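Local coordinates for Serpin48 (Tenebrio molitor, PDB 3OZQ), which is a highly specific serpin that inhibits the serine protease SPE in the innate immunity of an insect, at residues F39-A48 and T90-Y98; F126-N137 and N150-T161. One frame throughout, in Å; residues are numbered along the deposited sequence.

Contact 1: F39-A48 and T90-Y98; sequences FSAATLLALA and TLHTANKIY
I97 makes the tightest apolar packing against the helix 39-48, with L44 and L47. Its CD1 lies 3.8 Å from CD1 of L47, and its CG1 4.0 Å from CD1 of L44; both leucines run alongside the isoleucine in the opposite sense, branch against branch. With CG1 beside the backbone N (chi1 -65°) and chi2 extended, the ethyl arm of I97 extends to the backbone beside A48, whose small side chain lets it come near. F109 of helix 107-115 and V163 of strand 163-174 add to this apolar end. The helix axis runs only 30° from the strand direction, so the same helical face follows L91, T93, N95 and I97.

Towards the start of the helix the packing gives way to water. OG of S40 and OD1 of N95 stand 3.6 Å apart, and no direct hydrogen bond joins the segments. One water bonds to S40 OG, T43 OG1 and N95 OD1; a second donates to T43 OG1 and, at 2.9 Å, to N95 OD1. Small hydroxyl residues suit this place because they leave space for the waters. T43 OG1 also donates to its own helix, to O of S40 at 2.6 Å, so its hydroxyl is gripped by three bonds. Beyond, F39 meets L91 only loosely, CE1 to CD2 at 4.3 Å.

S40 OG also bonds to OD1 of N167 on the adjoining strand 163-174, and N95 ND2 does so weakly, an arrangement that recalls the shutter region of serpins, where this helix underlies the central sheet. Helix and strand thus meet by apolar packing at the I97 end, a water-filled polar middle at S40, T43 and N95, and a loose F39-L91 contact beyond; the polar link between them runs through water.

Contact 2: F126-N137 and N150-T161; sequences FSEKNDAAKLMN and NLVDPEILNNLT
N137 lays its carboxamide along the backbone of V152 and bonds to both of its polar groups. ND2 donates to O of V152 at 3.0 Å, nearly straight at 175°, in the carbonyl plane and on a lone pair, while OD1 takes the N-H of V152 at 2.7 Å, 20° off the amide's carbonyl plane. An asparagine suits the place because its amide carries a donor and an acceptor side by side. Were N137 replaced by an alanine, the N and O of V152 would probably lose both partners, and the returning chain its tie to the helix.

Apolar groups fill the middle. A133 sets its methyl on CB of P154 at 3.6 Å, and V152 divides its branches, CG1 towards A133 and CG2 towards CE of M136, whose chain bends at its last torsion to cross it. L157 pushes CD1 into the helix 3.8 Å from CB of A132; the small alanine accommodates it. K129 runs past L157, CE coming close to its O from beyond the oxygen, before bending at its last torsion.

At the far end, F126 and T161 cross at about a right angle. The threonine CG2 sits over the centre of the ring, 3.6 Å from the centroid, a CH-pi contact. T161 OG1, turned beside its own backbone N (chi1 -57°), accepts from N158 N at 2.8 Å, which fixes the rotation and leaves the methyl to the ring. The connection after helix 129-143, helix F of serpins, is therefore held by two directional bonds at N137 and largely by apolar and CH-pi packing elsewhere.

The two contacts come one after the other along the chain, their centres about 19 Å apart, and meet at Y98, which ends the strand segment of contact 1 and packs on F126, L135 and M136 of contact 2. Strand 90-100 thus lies between helix 38-50 on one face and helix 129-143 on the other. After contact 2 the chain enters strand 163-174, which pairs antiparallel with 90-100 and supplies N167 to contact 1. L151 touches both 163-174 and 310-321, strands that part in serpins when the cleaved reactive loop inserts. The contacts therefore back and front the central sheet whose opening underlies inhibition in this family.

Contact 1: F39-A48 and T90-Y98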
# COMPACT_ATOMS: atom_id res chain seq x y z
N PHE A 39 0.96 3.98 -2.96
CA PHE A 39 1.54 5.22 -2.43
C PHE A 39 2.98 5.02 -1.96
O PHE A 39 3.89 5.73 -2.40
CB PHE A 39 0.71 5.75 -1.27
CG PHE A 39 1.48 6.69 -0.38
CD1 PHE A 39 2.05 6.25 0.80
CD2 PHE A 39 1.65 8.02 -0.75
CE1 PHE A 39 2.78 7.11 1.60
CE2 PHE A 39 2.36 8.88 0.05
CZ PHE A 39 2.92 8.43 1.23
N SER A 40 3.20 4.06 -1.06
CA SER A 40 4.52 3.89 -0.48
C SER A 40 5.57 3.51 -1.54
O SER A 40 6.68 4.07 -1.58
CB SER A 40 4.47 2.86 0.66
OG SER A 40 5.56 3.01 1.55
N ALA A 41 5.20 2.58 -2.41
CA ALA A 41 6.06 2.20 -3.51
C ALA A 41 6.42 3.47 -4.31
O ALA A 41 7.57 3.66 -4.71
CB ALA A 41 5.37 1.18 -4.40
N ALA A 42 5.42 4.32 -4.52
CA ALA A 42 5.60 5.54 -5.29
C ALA A 42 6.63 6.47 -4.66
O ALA A 42 7.46 7.04 -5.36
CB ALA A 42 4.27 6.26 -5.48
N THR A 43 6.58 6.63 -3.34
CA THR A 43 7.58 7.47 -2.69
C THR A 43 9.01 6.89 -2.78
O THR A 43 10.01 7.62 -2.81
CB THR A 43 7.24 7.68 -1.23
OG1 THR A 43 7.24 6.42 -0.56
CG2 THR A 43 5.87 8.35 -1.10
N LEU A 44 9.12 5.57 -2.78
CA LEU A 44 10.42 4.94 -2.86
C LEU A 44 10.98 5.11 -4.27
O LEU A 44 12.14 5.49 -4.47
CB LEU A 44 10.33 3.46 -2.48
CG LEU A 44 11.66 2.74 -2.35
CD1 LEU A 44 12.62 3.61 -1.58
CD2 LEU A 44 11.48 1.36 -1.66
N LEU A 45 10.13 4.87 -5.25
CA LEU A 45 10.55 5.02 -6.64
C LEU A 45 10.91 6.49 -6.94
O LEU A 45 11.78 6.77 -7.76
CB LEU A 45 9.43 4.56 -7.56
CG LEU A 45 9.82 4.52 -9.03
CD1 LEU A 45 10.80 3.39 -9.30
CD2 LEU A 45 8.58 4.37 -9.90
N ALA A 46 10.22 7.42 -6.28
CA ALA A 46 10.57 8.83 -6.41
C ALA A 46 11.98 9.11 -5.84
O ALA A 46 12.74 9.89 -6.39
CB ALA A 46 9.51 9.71 -5.73
N LEU A 47 12.32 8.45 -4.73
CA LEU A 47 13.67 8.55 -4.19
C LEU A 47 14.65 8.06 -5.24
O LEU A 47 15.61 8.76 -5.57
CB LEU A 47 13.81 7.69 -2.94
CG LEU A 47 14.90 8.08 -1.93
CD1 LEU A 47 15.36 6.87 -1.14
CD2 LEU A 47 16.07 8.78 -2.57
N ALA A 48 14.40 6.86 -5.75
CA ALA A 48 15.21 6.31 -6.83
C ALA A 48 15.36 7.31 -7.98
O ALA A 48 16.48 7.59 -8.46
CB ALA A 48 14.59 5.04 -7.35
N THR A 90 -0.71 5.82 12.97
CA THR A 90 0.67 5.82 12.48
C THR A 90 0.92 4.85 11.33
O THR A 90 0.58 3.67 11.41
CB THR A 90 1.64 5.45 13.60
OG1 THR A 90 1.17 5.99 14.85
CG2 THR A 90 3.05 5.99 13.30
N LEU A 91 1.51 5.36 10.27
CA LEU A 91 2.07 4.51 9.23
C LEU A 91 3.52 4.19 9.57
O LEU A 91 4.32 5.10 9.81
CB LEU A 91 2.00 5.22 7.88
CG LEU A 91 2.58 4.43 6.71
CD1 LEU A 91 1.74 3.16 6.49
CD2 LEU A 91 2.59 5.31 5.48
N HIS A 92 3.85 2.90 9.64
CA HIS A 92 5.22 2.46 9.87
C HIS A 92 5.80 1.98 8.54
O HIS A 92 5.19 1.18 7.84
CB HIS A 92 5.26 1.31 10.89
CG HIS A 92 4.74 1.70 12.24
ND1 HIS A 92 3.39 1.71 12.54
CD2 HIS A 92 5.38 2.11 13.37
CE1 HIS A 92 3.22 2.10 13.80
NE2 HIS A 92 4.41 2.35 14.32
N THR A 93 6.96 2.51 8.18
CA THR A 93 7.61 2.11 6.93
C THR A 93 9.07 1.85 7.20
O THR A 93 9.70 2.51 8.02
CB THR A 93 7.49 3.23 5.87
OG1 THR A 93 8.39 4.30 6.19
CG2 THR A 93 6.09 3.77 5.84
N ALA A 94 9.62 0.86 6.51
CA ALA A 94 11.05 0.63 6.50
C ALA A 94 11.42 0.56 5.04
O ALA A 94 11.29 -0.49 4.42
CB ALA A 94 11.40 -0.65 7.20
N ASN A 95 11.85 1.69 4.49
CA ASN A 95 12.19 1.80 3.09
C ASN A 95 13.67 2.05 2.97
O ASN A 95 14.23 2.92 3.63
CB ASN A 95 11.40 2.93 2.41
CG ASN A 95 9.89 2.71 2.44
OD1 ASN A 95 9.11 3.62 2.11
ND2 ASN A 95 9.48 1.51 2.85
N LYS A 96 14.32 1.27 2.11
CA LYS A 96 15.76 1.37 1.96
C LYS A 96 16.21 1.03 0.55
O LYS A 96 15.61 0.21 -0.13
CB LYS A 96 16.44 0.47 2.98
CG LYS A 96 17.92 0.32 2.76
CD LYS A 96 18.71 1.02 3.80
CE LYS A 96 18.65 0.28 5.11
NZ LYS A 96 19.89 0.60 5.89
N ILE A 97 17.28 1.68 0.12
CA ILE A 97 17.88 1.38 -1.16
C ILE A 97 19.26 0.86 -0.87
O ILE A 97 20.14 1.62 -0.49
CB ILE A 97 17.94 2.63 -2.06
CG1 ILE A 97 16.52 3.10 -2.40
CG2 ILE A 97 18.72 2.34 -3.33
CD1 ILE A 97 16.47 4.12 -3.53
N TYR A 98 19.43 -0.46 -0.99
CA TYR A 98 20.74 -1.08 -0.79
C TYR A 98 21.50 -1.13 -2.11
O TYR A 98 20.93 -1.53 -3.12
CB TYR A 98 20.58 -2.50 -0.26
CG TYR A 98 20.20 -2.58 1.19
CD1 TYR A 98 21.16 -2.58 2.19
CD2 TYR A 98 18.86 -2.64 1.57
CE1 TYR A 98 20.80 -2.66 3.52
CE2 TYR A 98 18.49 -2.72 2.89
CZ TYR A 98 19.46 -2.73 3.86
OH TYR A 98 19.08 -2.80 5.18
O HOH W 1 6.61 5.54 2.29
O HOH W 2 10.14 5.93 0.77

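Contact 2: F126-N137 and N150-T161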
# COMPACT_ATOMS: atom_id res chain seq x y z
N PHE A 126 26.40 -7.98 -2.05
CA PHE A 126 25.45 -9.00 -2.49
C PHE A 126 26.14 -10.32 -2.85
O PHE A 126 25.47 -11.32 -3.13
CB PHE A 126 24.61 -8.50 -3.68
CG PHE A 126 23.79 -7.25 -3.39
CD1 PHE A 126 22.62 -7.32 -2.65
CD2 PHE A 126 24.18 -6.03 -3.89
CE1 PHE A 126 21.86 -6.18 -2.40
CE2 PHE A 126 23.43 -4.88 -3.64
CZ PHE A 126 22.28 -4.95 -2.91
N SER A 127 27.47 -10.33 -2.84
CA SER A 127 28.23 -11.55 -3.15
C SER A 127 27.74 -12.72 -2.32
O SER A 127 27.30 -13.74 -2.85
CB SER A 127 29.73 -11.35 -2.88
OG SER A 127 30.31 -10.44 -3.79
N GLU A 128 27.82 -12.56 -1.00
CA GLU A 128 27.36 -13.57 -0.06
C GLU A 128 25.84 -13.45 0.04
O GLU A 128 25.34 -12.65 0.81
CB GLU A 128 27.99 -13.34 1.31
CG GLU A 128 29.51 -13.28 1.31
CD GLU A 128 30.15 -14.65 1.24
OE1 GLU A 128 30.07 -15.40 2.24
OE2 GLU A 128 30.73 -14.98 0.17
N LYS A 129 25.12 -14.25 -0.74
CA LYS A 129 23.68 -14.10 -0.87
C LYS A 129 22.97 -14.04 0.47
O LYS A 129 22.24 -13.09 0.76
CB LYS A 129 23.07 -15.22 -1.72
CG LYS A 129 23.49 -15.21 -3.20
CD LYS A 129 22.78 -16.35 -3.96
CE LYS A 129 22.90 -16.24 -5.48
NZ LYS A 129 24.16 -16.82 -6.04
N ASN A 130 23.21 -15.05 1.31
CA ASN A 130 22.45 -15.22 2.54
C ASN A 130 22.73 -14.18 3.63
O ASN A 130 21.84 -13.81 4.39
CB ASN A 130 22.60 -16.64 3.08
CG ASN A 130 22.03 -17.67 2.14
OD1 ASN A 130 22.72 -18.18 1.26
ND2 ASN A 130 20.75 -17.96 2.30
N ASP A 131 23.98 -13.75 3.71
CA ASP A 131 24.35 -12.68 4.64
C ASP A 131 23.68 -11.38 4.22
O ASP A 131 23.27 -10.58 5.06
CB ASP A 131 25.86 -12.50 4.66
CG ASP A 131 26.59 -13.73 5.20
OD1 ASP A 131 26.03 -14.84 5.11
OD2 ASP A 131 27.72 -13.57 5.71
N ALA A 132 23.59 -11.16 2.91
CA ALA A 132 23.02 -9.92 2.40
C ALA A 132 21.53 -9.89 2.73
O ALA A 132 21.06 -8.99 3.42
CB ALA A 132 23.26 -9.78 0.90
N ALA A 133 20.82 -10.93 2.29
CA ALA A 133 19.43 -11.16 2.66
C ALA A 133 19.17 -10.99 4.16
O ALA A 133 18.28 -10.24 4.56
CB ALA A 133 18.99 -12.53 2.21
N LYS A 134 19.93 -11.69 4.99
CA LYS A 134 19.76 -11.58 6.44
C LYS A 134 19.93 -10.14 6.93
O LYS A 134 19.18 -9.66 7.77
CB LYS A 134 20.72 -12.51 7.18
CG LYS A 134 20.46 -12.55 8.68
CD LYS A 134 21.25 -13.63 9.39
CE LYS A 134 20.72 -13.84 10.81
NZ LYS A 134 19.38 -14.52 10.82
N LEU A 135 20.93 -9.46 6.40
CA LEU A 135 21.26 -8.10 6.81
C LEU A 135 20.08 -7.18 6.51
O LEU A 135 19.63 -6.43 7.38
CB LEU A 135 22.51 -7.63 6.05
CG LEU A 135 23.24 -6.32 6.32
CD1 LEU A 135 22.72 -5.19 5.43
CD2 LEU A 135 23.20 -5.94 7.80
N MET A 136 19.58 -7.25 5.29
CA MET A 136 18.46 -6.42 4.86
C MET A 136 17.21 -6.76 5.68
O MET A 136 16.54 -5.87 6.19
CB MET A 136 18.19 -6.59 3.37
CG MET A 136 19.34 -6.10 2.51
SD MET A 136 19.16 -6.44 0.75
CE MET A 136 17.79 -5.40 0.34
N ASN A 137 16.93 -8.05 5.85
CA ASN A 137 15.77 -8.48 6.62
C ASN A 137 15.84 -8.09 8.09
O ASN A 137 14.82 -7.82 8.71
CB ASN A 137 15.56 -9.99 6.50
CG ASN A 137 15.19 -10.40 5.09
OD1 ASN A 137 14.79 -9.57 4.28
ND2 ASN A 137 15.32 -11.69 4.79
N ASN A 150 11.61 -11.67 6.99
CA ASN A 150 11.96 -12.37 5.77
C ASN A 150 11.45 -11.69 4.52
O ASN A 150 10.92 -12.34 3.62
CB ASN A 150 11.44 -13.80 5.84
CG ASN A 150 12.14 -14.60 6.90
OD1 ASN A 150 13.28 -15.02 6.72
ND2 ASN A 150 11.48 -14.80 8.04
N LEU A 151 11.60 -10.38 4.45
CA LEU A 151 11.17 -9.64 3.28
C LEU A 151 11.93 -10.11 2.04
O LEU A 151 11.31 -10.44 1.02
CB LEU A 151 11.35 -8.13 3.47
CG LEU A 151 10.73 -7.27 2.37
CD1 LEU A 151 10.30 -5.90 2.91
CD2 LEU A 151 11.70 -7.12 1.20
N VAL A 152 13.25 -10.14 2.14
CA VAL A 152 14.13 -10.52 1.02
C VAL A 152 14.34 -12.03 1.03
O VAL A 152 14.77 -12.60 2.03
CB VAL A 152 15.50 -9.82 1.10
CG1 VAL A 152 16.45 -10.33 -0.01
CG2 VAL A 152 15.35 -8.29 1.03
N ASP A 153 13.99 -12.66 -0.08
CA ASP A 153 14.28 -14.07 -0.28
C ASP A 153 15.63 -14.15 -0.96
O ASP A 153 15.78 -13.73 -2.10
CB ASP A 153 13.20 -14.71 -1.14
CG ASP A 153 13.54 -16.13 -1.57
OD1 ASP A 153 12.61 -16.85 -1.97
OD2 ASP A 153 14.73 -16.52 -1.53
N PRO A 154 16.64 -14.70 -0.25
CA PRO A 154 18.02 -14.65 -0.73
C PRO A 154 18.16 -15.17 -2.16
O PRO A 154 19.09 -14.80 -2.87
CB PRO A 154 18.77 -15.55 0.26
CG PRO A 154 17.75 -16.41 0.85
CD PRO A 154 16.51 -15.56 0.94
N GLU A 155 17.22 -16.00 -2.59
CA GLU A 155 17.26 -16.54 -3.94
C GLU A 155 17.15 -15.47 -5.04
O GLU A 155 17.56 -15.71 -6.17
CB GLU A 155 16.17 -17.60 -4.12
CG GLU A 155 16.40 -18.86 -3.29
CD GLU A 155 17.63 -19.64 -3.72
OE1 GLU A 155 17.47 -20.56 -4.55
OE2 GLU A 155 18.74 -19.35 -3.23
N ILE A 156 16.61 -14.30 -4.70
CA ILE A 156 16.46 -13.23 -5.69
C ILE A 156 17.78 -12.53 -5.96
O ILE A 156 17.93 -11.82 -6.95
CB ILE A 156 15.42 -12.17 -5.26
CG1 ILE A 156 15.96 -11.34 -4.09
CG2 ILE A 156 14.12 -12.83 -4.92
CD1 ILE A 156 15.30 -9.99 -3.93
N LEU A 157 18.74 -12.74 -5.06
CA LEU A 157 20.06 -12.11 -5.18
C LEU A 157 20.98 -12.92 -6.09
O LEU A 157 20.93 -14.15 -6.09
CB LEU A 157 20.70 -11.98 -3.81
CG LEU A 157 19.82 -11.31 -2.75
CD1 LEU A 157 20.59 -11.18 -1.45
CD2 LEU A 157 19.37 -9.94 -3.27
N ASN A 158 21.82 -12.23 -6.85
CA ASN A 158 22.79 -12.91 -7.71
C ASN A 158 24.00 -12.05 -8.01
O ASN A 158 24.10 -10.91 -7.57
CB ASN A 158 22.12 -13.38 -9.00
CG ASN A 158 21.54 -12.25 -9.80
OD1 ASN A 158 22.17 -11.20 -9.95
ND2 ASN A 158 20.35 -12.45 -10.33
N ASN A 159 24.93 -12.62 -8.78
CA ASN A 159 26.16 -11.92 -9.11
C ASN A 159 25.90 -10.57 -9.76
O ASN A 159 26.74 -9.67 -9.68
CB ASN A 159 27.11 -12.79 -9.97
CG ASN A 159 26.38 -13.60 -11.04
OD1 ASN A 159 26.49 -13.31 -12.23
ND2 ASN A 159 25.66 -14.64 -10.62
N LEU A 160 24.73 -10.40 -10.38
CA LEU A 160 24.38 -9.13 -11.00
C LEU A 160 23.53 -8.18 -10.14
O LEU A 160 23.11 -7.13 -10.62
CB LEU A 160 23.69 -9.35 -12.34
CG LEU A 160 24.59 -9.54 -13.56
CD1 LEU A 160 23.73 -9.52 -14.81
CD2 LEU A 160 25.67 -8.47 -13.61
N THR A 161 23.26 -8.52 -8.89
CA THR A 161 22.45 -7.63 -8.06
C THR A 161 23.23 -6.33 -7.86
O THR A 161 24.37 -6.36 -7.38
CB THR A 161 22.06 -8.26 -6.71
OG1 THR A 161 21.37 -9.49 -6.94
CG2 THR A 161 21.14 -7.32 -5.92
O HOH W 3 12.22 -8.77 7.10